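Local coordinates for protein threonine--tRNA ligase catalytic subunit (PDB 3A32) that probably attaches threonine to tRNA(Thr) in two steps, activating the amino acid with ATP before transferring it to the tRNA acceptor end, at residues G153-R158 with L321-E326; P50-L55 with F139-R144. All coordinates share one frame; numbering follows the deposited sequence.

Contact 1 of 2, residues G153-R158 with L321-E326; sequences GLLRVR and LGVYLE
Gly322 receives both leucines of the loop 153-158 on one face of its helix. Here the backbone itself is the contact surface, and the CA atoms of Gly322 and Leu154 come within 5.6 Å. Leu154 points at the helix and brings its CD1 to 4.3 Å from Gly322 CA. Leu155 does not start out toward the helix, but its tip arrives there. Its CG is anti to the carbonyl carbon (chi1 -55°), which carries CD2 to 4.1 Å from Gly322 CA. One residue on, Val323 offers a single methyl to the same leucine. Its CG2 lies 3.9 Å from Leu155 CD2, and the two side chains cross at about a right angle. At the end of the segment, Glu326 works through a third party. Its OE2 is hydrogen-bonded to His9 ND1, while His9 NE2 bonds to Leu154 N, so one imidazole ties helix and loop together. The contact joins the loop of class II motif 2, between strands 134-143 and 159-170, to the motif 3 helix 317-327. Helix 9-15 packs beside it through His9 and Ala13, and Trp276 of strand 273-284 lies against Val323.

Contact 2 of 2, residues P50-L55 with F139-R144; sequences PIRYAL and FGRVHR
Phe139 fills the close part of this contact, with its ring directed at the last turn of helix segment 50-55. Its CG is anti to the backbone N (chi1 -169°), which sends the ring off the strand toward the helix. Two neighbouring ring atoms then do the touching. Phe139 CZ lies 4.0 Å from the backbone oxygen Arg52 O. Phe139 CE1 lies 4.1 Å from the carbonyl carbon Leu55 C and 4.2 Å from Leu55 CB. Arg52 O and Leu55 C both approach the ring obliquely. Ile317 of helix 317-327 packs on Leu55 and Phe139 alike. The helix and strand axes stay 11.2 Å apart and run at 125° to each other, so the ring bridges a wide gap. The pair joins two signature elements of class II synthetases: the motif 1 helix 48-65, which belongs to the dimer interface, and the first strand of motif 2, 134-143. The looser side faces the second subunit and is built from charge. Arg52 NH2 stands 4.5 Å from Arg141 NE, which sits at the edge of the Arg52 guanidinium, near its plane. Glu72 of the second subunit holds both arginines, its OE1 in a salt bridge with Arg52 NE and its OE2 with Arg141 NE. Arg52 is also held within its own chain, by Glu318 through NH1 and Thr161 through NH2. The partly exposed Arg141 runs back alongside its own strand toward Phe139. Its NH2 lies in plane at the edge of that ring, 3.9 Å from Phe139 CE2.

In the fold
Contacts 1 and 2 have centres 13 Å apart and meet at the two feet of the motif 2 loop. There Arg158 O and Arg144 N are 3.0 Å apart, a probable hydrogen bond between the loop residues that directly follow strand 134-143 and precede strand 159-170. Helix 317-327 also serves both: its first residue, Ile317, packs against contact 2, and its later turns carry contact 1. Together the contacts link elements of motifs 1, 2 and 3 of the class II core. Neither reaches the zinc site. The side chain of Arg141 is about 14 Å from the zinc ion, which is bound by Cys112, His166 and His310. Strand 159-170, which follows the loop, supplies His166, and strand 306-316, just before helix 317-327, supplies His310.

Contact 1 of 2, residues G153-R158 with L321-E326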
ATOM      1  N   GLY A 153     -20.121  -8.306 -10.394  1.00  8.65           N
ATOM      2  CA  GLY A 153     -19.483  -7.028 -10.174  1.00  8.44           C
ATOM      3  C   GLY A 153     -18.272  -7.058  -9.239  1.00  8.46           C
ATOM      4  O   GLY A 153     -17.325  -7.793  -9.468  1.00  7.82           O
ATOM      5  N   LEU A 154     -18.319  -6.225  -8.195  1.00  7.86           N
ATOM      6  CA  LEU A 154     -17.280  -6.143  -7.174  1.00  7.84           C
ATOM      7  C   LEU A 154     -17.692  -6.955  -5.945  1.00  7.23           C
ATOM      8  O   LEU A 154     -16.890  -7.129  -5.008  1.00  8.36           O
ATOM      9  CB  LEU A 154     -17.005  -4.665  -6.774  1.00  7.41           C
ATOM     10  CG  LEU A 154     -16.346  -3.741  -7.816  1.00  7.43           C
ATOM     11  CD1 LEU A 154     -16.326  -2.285  -7.311  1.00  2.58           C
ATOM     12  CD2 LEU A 154     -14.930  -4.201  -8.198  1.00  4.14           C
ATOM     13  N   LEU A 155     -18.898  -7.507  -5.984  1.00  6.57           N
ATOM     14  CA  LEU A 155     -19.496  -8.134  -4.775  1.00  6.93           C
ATOM     15  C   LEU A 155     -18.988  -9.526  -4.522  1.00  7.16           C
ATOM     16  O   LEU A 155     -18.741  -9.890  -3.380  1.00  7.11           O
ATOM     17  CB  LEU A 155     -21.030  -8.095  -4.823  1.00  5.62           C
ATOM     18  CG  LEU A 155     -21.599  -6.678  -5.027  1.00  6.32           C
ATOM     19  CD1 LEU A 155     -23.100  -6.670  -4.738  1.00  8.79           C
ATOM     20  CD2 LEU A 155     -20.945  -5.630  -4.159  1.00  4.95           C
ATOM     21  N   ARG A 156     -18.846 -10.303  -5.608  1.00  7.65           N
ATOM     22  CA  ARG A 156     -18.384 -11.685  -5.555  1.00  7.35           C
ATOM     23  C   ARG A 156     -17.361 -11.882  -6.700  1.00  7.30           C
ATOM     24  O   ARG A 156     -17.709 -11.863  -7.886  1.00  6.88           O
ATOM     25  CB  ARG A 156     -19.603 -12.597  -5.672  1.00  7.83           C
ATOM     26  CG  ARG A 156     -19.351 -14.070  -5.918  1.00 10.59           C
ATOM     27  CD  ARG A 156     -18.901 -14.850  -4.715  1.00 16.03           C
ATOM     28  NE  ARG A 156     -19.866 -14.789  -3.621  1.00 22.29           N
ATOM     29  CZ  ARG A 156     -19.617 -15.196  -2.371  1.00 25.33           C
ATOM     30  NH1 ARG A 156     -18.445 -15.730  -2.050  1.00 25.66           N
ATOM     31  NH2 ARG A 156     -20.527 -15.044  -1.423  1.00 24.11           N
ATOM     32  N   VAL A 157     -16.092 -12.006  -6.331  1.00  6.78           N
ATOM     33  CA  VAL A 157     -14.999 -11.980  -7.258  1.00  6.89           C
ATOM     34  C   VAL A 157     -13.957 -13.051  -6.847  1.00  8.47           C
ATOM     35  O   VAL A 157     -14.021 -13.607  -5.722  1.00  8.00           O
ATOM     36  CB  VAL A 157     -14.349 -10.549  -7.323  1.00  7.27           C
ATOM     37  CG1 VAL A 157     -15.284  -9.492  -7.978  1.00  6.57           C
ATOM     38  CG2 VAL A 157     -13.964 -10.027  -5.924  1.00  8.00           C
ATOM     39  N   ARG A 158     -12.992 -13.307  -7.753  1.00  8.32           N
ATOM     40  CA  ARG A 158     -11.936 -14.278  -7.540  1.00  8.06           C
ATOM     41  C   ARG A 158     -10.700 -13.768  -6.782  1.00  7.79           C
ATOM     42  O   ARG A 158      -9.939 -14.557  -6.249  1.00  7.43           O
ATOM     43  CB  ARG A 158     -11.503 -14.826  -8.908  1.00  8.70           C
ATOM     44  CG  ARG A 158     -12.532 -15.804  -9.494  1.00 11.02           C
ATOM     45  CD  ARG A 158     -12.272 -16.169 -10.954  1.00  7.36           C
ATOM     46  NE  ARG A 158     -13.341 -17.080 -11.339  1.00  7.67           N
ATOM     47  CZ  ARG A 158     -13.672 -17.396 -12.581  1.00  7.95           C
ATOM     48  NH1 ARG A 158     -13.027 -16.891 -13.643  1.00  8.68           N
ATOM     49  NH2 ARG A 158     -14.624 -18.267 -12.745  1.00  5.89           N
ATOM     50  N   LEU A 321     -17.009  -1.385  -1.188  1.00  6.78           N
ATOM     51  CA  LEU A 321     -16.965  -0.290  -2.154  1.00  7.20           C
ATOM     52  C   LEU A 321     -18.124  -0.395  -3.161  1.00  6.20           C
ATOM     53  O   LEU A 321     -18.737   0.617  -3.476  1.00  7.71           O
ATOM     54  CB  LEU A 321     -15.596  -0.224  -2.847  1.00  5.50           C
ATOM     55  CG  LEU A 321     -15.514   0.906  -3.876  1.00 10.90           C
ATOM     56  CD1 LEU A 321     -15.606   2.283  -3.188  1.00 12.43           C
ATOM     57  CD2 LEU A 321     -14.226   0.815  -4.746  1.00 12.36           C
ATOM     58  N   GLY A 322     -18.442  -1.601  -3.616  1.00  5.59           N
ATOM     59  CA  GLY A 322     -19.570  -1.825  -4.511  1.00  5.30           C
ATOM     60  C   GLY A 322     -20.886  -1.333  -3.926  1.00  5.37           C
ATOM     61  O   GLY A 322     -21.645  -0.596  -4.568  1.00  4.91           O
ATOM     62  N   VAL A 323     -21.159  -1.763  -2.702  1.00  6.44           N
ATOM     63  CA  VAL A 323     -22.409  -1.446  -2.047  1.00  6.05           C
ATOM     64  C   VAL A 323     -22.424   0.021  -1.699  1.00  6.83           C
ATOM     65  O   VAL A 323     -23.479   0.653  -1.885  1.00  7.53           O
ATOM     66  CB  VAL A 323     -22.628  -2.258  -0.791  1.00  5.86           C
ATOM     67  CG1 VAL A 323     -24.031  -1.865  -0.143  1.00  4.32           C
ATOM     68  CG2 VAL A 323     -22.592  -3.760  -1.120  1.00  5.62           C
ATOM     69  N   TYR A 324     -21.271   0.565  -1.234  1.00  5.64           N
ATOM     70  CA  TYR A 324     -21.138   2.009  -1.025  1.00  7.08           C
ATOM     71  C   TYR A 324     -21.517   2.817  -2.293  1.00  7.24           C
ATOM     72  O   TYR A 324     -22.258   3.774  -2.235  1.00  8.08           O
ATOM     73  CB  TYR A 324     -19.713   2.415  -0.534  1.00  6.62           C
ATOM     74  CG  TYR A 324     -19.654   3.896  -0.292  1.00  7.60           C
ATOM     75  CD1 TYR A 324     -19.898   4.449   1.000  1.00  6.82           C
ATOM     76  CD2 TYR A 324     -19.415   4.769  -1.355  1.00  7.65           C
ATOM     77  CE1 TYR A 324     -19.888   5.829   1.199  1.00  4.82           C
ATOM     78  CE2 TYR A 324     -19.396   6.144  -1.168  1.00  7.05           C
ATOM     79  CZ  TYR A 324     -19.638   6.674   0.109  1.00  6.58           C
ATOM     80  OH  TYR A 324     -19.656   8.046   0.238  1.00  3.87           O
ATOM     81  N   LEU A 325     -20.982   2.437  -3.440  1.00  7.69           N
ATOM     82  CA  LEU A 325     -21.255   3.197  -4.665  1.00  8.41           C
ATOM     83  C   LEU A 325     -22.767   3.217  -4.969  1.00  8.70           C
ATOM     84  O   LEU A 325     -23.261   4.212  -5.452  1.00  9.77           O
ATOM     85  CB  LEU A 325     -20.443   2.663  -5.871  1.00  7.21           C
ATOM     86  CG  LEU A 325     -18.934   2.911  -5.815  1.00  6.47           C
ATOM     87  CD1 LEU A 325     -18.205   2.004  -6.860  1.00  2.35           C
ATOM     88  CD2 LEU A 325     -18.627   4.426  -6.028  1.00  6.98           C
ATOM     89  N   GLU A 326     -23.473   2.132  -4.681  1.00  8.49           N
ATOM     90  CA  GLU A 326     -24.916   2.109  -4.832  1.00  8.97           C
ATOM     91  C   GLU A 326     -25.660   2.939  -3.803  1.00  8.29           C
ATOM     92  O   GLU A 326     -26.423   3.824  -4.186  1.00  7.84           O
ATOM     93  CB  GLU A 326     -25.442   0.675  -4.974  1.00  8.46           C
ATOM     94  CG  GLU A 326     -25.013   0.051  -6.358  1.00  9.23           C
ATOM     95  CD  GLU A 326     -25.299  -1.467  -6.437  1.00 11.29           C
ATOM     96  OE1 GLU A 326     -25.997  -1.927  -5.528  1.00 12.58           O
ATOM     97  OE2 GLU A 326     -24.816  -2.193  -7.369  1.00 12.24           O
TER

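Contact 2 of 2, residues P50-L55 with F139-R144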
ATOM      1  N   PRO A  50      -5.487   5.655  -7.021  1.00  5.90           N
ATOM      2  CA  PRO A  50      -5.293   6.464  -5.818  1.00  6.14           C
ATOM      3  C   PRO A  50      -6.210   6.089  -4.674  1.00  6.77           C
ATOM      4  O   PRO A  50      -5.776   6.131  -3.514  1.00  6.50           O
ATOM      5  CB  PRO A  50      -5.507   7.919  -6.310  1.00  5.63           C
ATOM      6  CG  PRO A  50      -5.308   7.840  -7.813  1.00  6.47           C
ATOM      7  CD  PRO A  50      -5.850   6.497  -8.185  1.00  5.70           C
ATOM      8  N   ILE A  51      -7.437   5.661  -4.997  1.00  7.00           N
ATOM      9  CA  ILE A  51      -8.341   5.127  -3.987  1.00  7.63           C
ATOM     10  C   ILE A  51      -7.719   3.908  -3.269  1.00  7.98           C
ATOM     11  O   ILE A  51      -7.792   3.815  -2.060  1.00  8.81           O
ATOM     12  CB  ILE A  51      -9.745   4.711  -4.580  1.00  7.95           C
ATOM     13  CG1 ILE A  51     -10.470   5.878  -5.235  1.00  6.31           C
ATOM     14  CG2 ILE A  51     -10.679   4.162  -3.483  1.00  9.07           C
ATOM     15  CD1 ILE A  51     -11.833   5.469  -5.656  1.00  2.00           C
ATOM     16  N   ARG A  52      -7.126   2.977  -4.017  1.00  7.75           N
ATOM     17  CA  ARG A  52      -6.505   1.794  -3.419  1.00  7.75           C
ATOM     18  C   ARG A  52      -5.291   2.111  -2.544  1.00  7.54           C
ATOM     19  O   ARG A  52      -5.173   1.575  -1.457  1.00  8.68           O
ATOM     20  CB  ARG A  52      -6.186   0.740  -4.488  1.00  7.17           C
ATOM     21  CG  ARG A  52      -7.546   0.073  -4.963  1.00  6.89           C
ATOM     22  CD  ARG A  52      -7.277  -1.131  -5.837  1.00  8.08           C
ATOM     23  NE  ARG A  52      -6.653  -2.224  -5.089  1.00 11.26           N
ATOM     24  CZ  ARG A  52      -7.331  -3.106  -4.338  1.00 10.29           C
ATOM     25  NH1 ARG A  52      -8.655  -3.031  -4.235  1.00 10.33           N
ATOM     26  NH2 ARG A  52      -6.691  -4.081  -3.717  1.00  2.81           N
ATOM     27  N   TYR A  53      -4.407   2.999  -2.991  1.00  6.88           N
ATOM     28  CA  TYR A  53      -3.283   3.390  -2.151  1.00  6.65           C
ATOM     29  C   TYR A  53      -3.756   4.174  -0.919  1.00  6.06           C
ATOM     30  O   TYR A  53      -3.219   3.966   0.147  1.00  5.47           O
ATOM     31  CB  TYR A  53      -2.242   4.183  -2.922  1.00  6.28           C
ATOM     32  CG  TYR A  53      -1.472   3.353  -3.919  1.00  6.75           C
ATOM     33  CD1 TYR A  53      -1.950   3.190  -5.217  1.00  7.41           C
ATOM     34  CD2 TYR A  53      -0.282   2.714  -3.558  1.00  6.05           C
ATOM     35  CE1 TYR A  53      -1.266   2.400  -6.155  1.00  8.93           C
ATOM     36  CE2 TYR A  53       0.456   1.941  -4.504  1.00  7.24           C
ATOM     37  CZ  TYR A  53      -0.046   1.815  -5.802  1.00  6.14           C
ATOM     38  OH  TYR A  53       0.609   1.096  -6.748  1.00  4.90           O
ATOM     39  N   ALA A  54      -4.752   5.051  -1.089  1.00  5.42           N
ATOM     40  CA  ALA A  54      -5.251   5.886   0.028  1.00  6.32           C
ATOM     41  C   ALA A  54      -5.873   5.003   1.120  1.00  6.91           C
ATOM     42  O   ALA A  54      -5.647   5.196   2.309  1.00  7.28           O
ATOM     43  CB  ALA A  54      -6.267   6.941  -0.482  1.00  5.12           C
ATOM     44  N   LEU A  55      -6.621   4.005   0.672  1.00  7.00           N
ATOM     45  CA  LEU A  55      -7.292   3.051   1.511  1.00  7.17           C
ATOM     46  C   LEU A  55      -6.287   2.222   2.349  1.00  6.58           C
ATOM     47  O   LEU A  55      -6.383   2.178   3.600  1.00  6.58           O
ATOM     48  CB  LEU A  55      -8.154   2.188   0.575  1.00  8.54           C
ATOM     49  CG  LEU A  55      -9.648   1.948   0.760  1.00  9.82           C
ATOM     50  CD1 LEU A  55     -10.337   2.917   1.768  1.00 12.90           C
ATOM     51  CD2 LEU A  55     -10.337   1.913  -0.567  1.00 10.40           C
ATOM     52  N   PHE A 139      -3.827  -5.161   5.220  1.00  4.95           N
ATOM     53  CA  PHE A 139      -4.595  -4.844   3.999  1.00  5.72           C
ATOM     54  C   PHE A 139      -4.270  -6.009   3.063  1.00  6.66           C
ATOM     55  O   PHE A 139      -3.270  -5.985   2.325  1.00  5.98           O
ATOM     56  CB  PHE A 139      -4.080  -3.510   3.422  1.00  5.79           C
ATOM     57  CG  PHE A 139      -4.946  -2.919   2.315  1.00  7.18           C
ATOM     58  CD1 PHE A 139      -6.165  -2.307   2.602  1.00  8.08           C
ATOM     59  CD2 PHE A 139      -4.516  -2.941   0.989  1.00  7.21           C
ATOM     60  CE1 PHE A 139      -6.967  -1.767   1.562  1.00  9.14           C
ATOM     61  CE2 PHE A 139      -5.279  -2.377  -0.033  1.00  4.48           C
ATOM     62  CZ  PHE A 139      -6.510  -1.784   0.257  1.00  7.73           C
ATOM     63  N   GLY A 140      -5.059  -7.076   3.134  1.00  6.89           N
ATOM     64  CA  GLY A 140      -4.567  -8.367   2.595  1.00  7.32           C
ATOM     65  C   GLY A 140      -5.218  -8.751   1.293  1.00  7.30           C
ATOM     66  O   GLY A 140      -6.386  -8.441   1.087  1.00  8.87           O
ATOM     67  N   ARG A 141      -4.496  -9.452   0.428  1.00  7.45           N
ATOM     68  CA  ARG A 141      -5.004  -9.816  -0.933  1.00  6.65           C
ATOM     69  C   ARG A 141      -5.174 -11.325  -1.046  1.00  6.34           C
ATOM     70  O   ARG A 141      -4.196 -12.065  -0.934  1.00  5.79           O
ATOM     71  CB  ARG A 141      -4.050  -9.327  -2.013  1.00  6.74           C
ATOM     72  CG  ARG A 141      -3.898  -7.815  -1.987  1.00  6.59           C
ATOM     73  CD  ARG A 141      -2.615  -7.352  -2.625  1.00 13.27           C
ATOM     74  NE  ARG A 141      -2.725  -5.912  -2.852  1.00 16.90           N
ATOM     75  CZ  ARG A 141      -2.254  -5.021  -1.997  1.00 14.34           C
ATOM     76  NH1 ARG A 141      -1.609  -5.439  -0.913  1.00 16.71           N
ATOM     77  NH2 ARG A 141      -2.433  -3.745  -2.227  1.00  9.89           N
ATOM     78  N   VAL A 142      -6.427 -11.755  -1.231  1.00  6.01           N
ATOM     79  CA  VAL A 142      -6.819 -13.145  -1.136  1.00  6.67           C
ATOM     80  C   VAL A 142      -7.501 -13.595  -2.415  1.00  7.09           C
ATOM     81  O   VAL A 142      -8.095 -12.796  -3.134  1.00  8.21           O
ATOM     82  CB  VAL A 142      -7.653 -13.450   0.156  1.00  7.01           C
ATOM     83  CG1 VAL A 142      -6.821 -13.169   1.423  1.00  7.65           C
ATOM     84  CG2 VAL A 142      -8.950 -12.666   0.213  1.00  7.88           C
ATOM     85  N   HIS A 143      -7.338 -14.858  -2.757  1.00  7.17           N
ATOM     86  CA  HIS A 143      -7.885 -15.358  -3.997  1.00  7.40           C
ATOM     87  C   HIS A 143      -8.581 -16.681  -3.712  1.00  8.62           C
ATOM     88  O   HIS A 143      -8.045 -17.526  -3.002  1.00  8.22           O
ATOM     89  CB  HIS A 143      -6.817 -15.590  -5.048  1.00  6.56           C
ATOM     90  CG  HIS A 143      -6.181 -14.340  -5.521  1.00  5.17           C
ATOM     91  ND1 HIS A 143      -5.173 -13.701  -4.814  1.00  5.81           N
ATOM     92  CD2 HIS A 143      -6.413 -13.593  -6.616  1.00  2.00           C
ATOM     93  CE1 HIS A 143      -4.827 -12.603  -5.460  1.00  3.50           C
ATOM     94  NE2 HIS A 143      -5.584 -12.500  -6.537  1.00  4.09           N
ATOM     95  N   ARG A 144      -9.759 -16.839  -4.301  1.00  8.25           N
ATOM     96  CA  ARG A 144     -10.626 -17.976  -3.988  1.00  9.61           C
ATOM     97  C   ARG A 144     -11.321 -18.403  -5.269  1.00  9.41           C
ATOM     98  O   ARG A 144     -11.620 -17.563  -6.124  1.00  7.19           O
ATOM     99  CB  ARG A 144     -11.650 -17.557  -2.936  1.00  9.17           C
ATOM    100  CG  ARG A 144     -10.992 -17.284  -1.626  1.00 11.43           C
ATOM    101  CD  ARG A 144     -11.975 -16.842  -0.602  1.00 10.48           C
ATOM    102  NE  ARG A 144     -11.273 -16.518   0.649  1.00 11.50           N
ATOM    103  CZ  ARG A 144     -11.880 -16.049   1.735  1.00 12.94           C
ATOM    104  NH1 ARG A 144     -13.190 -15.893   1.725  1.00 13.27           N
ATOM    105  NH2 ARG A 144     -11.193 -15.731   2.834  1.00 13.34           N
TER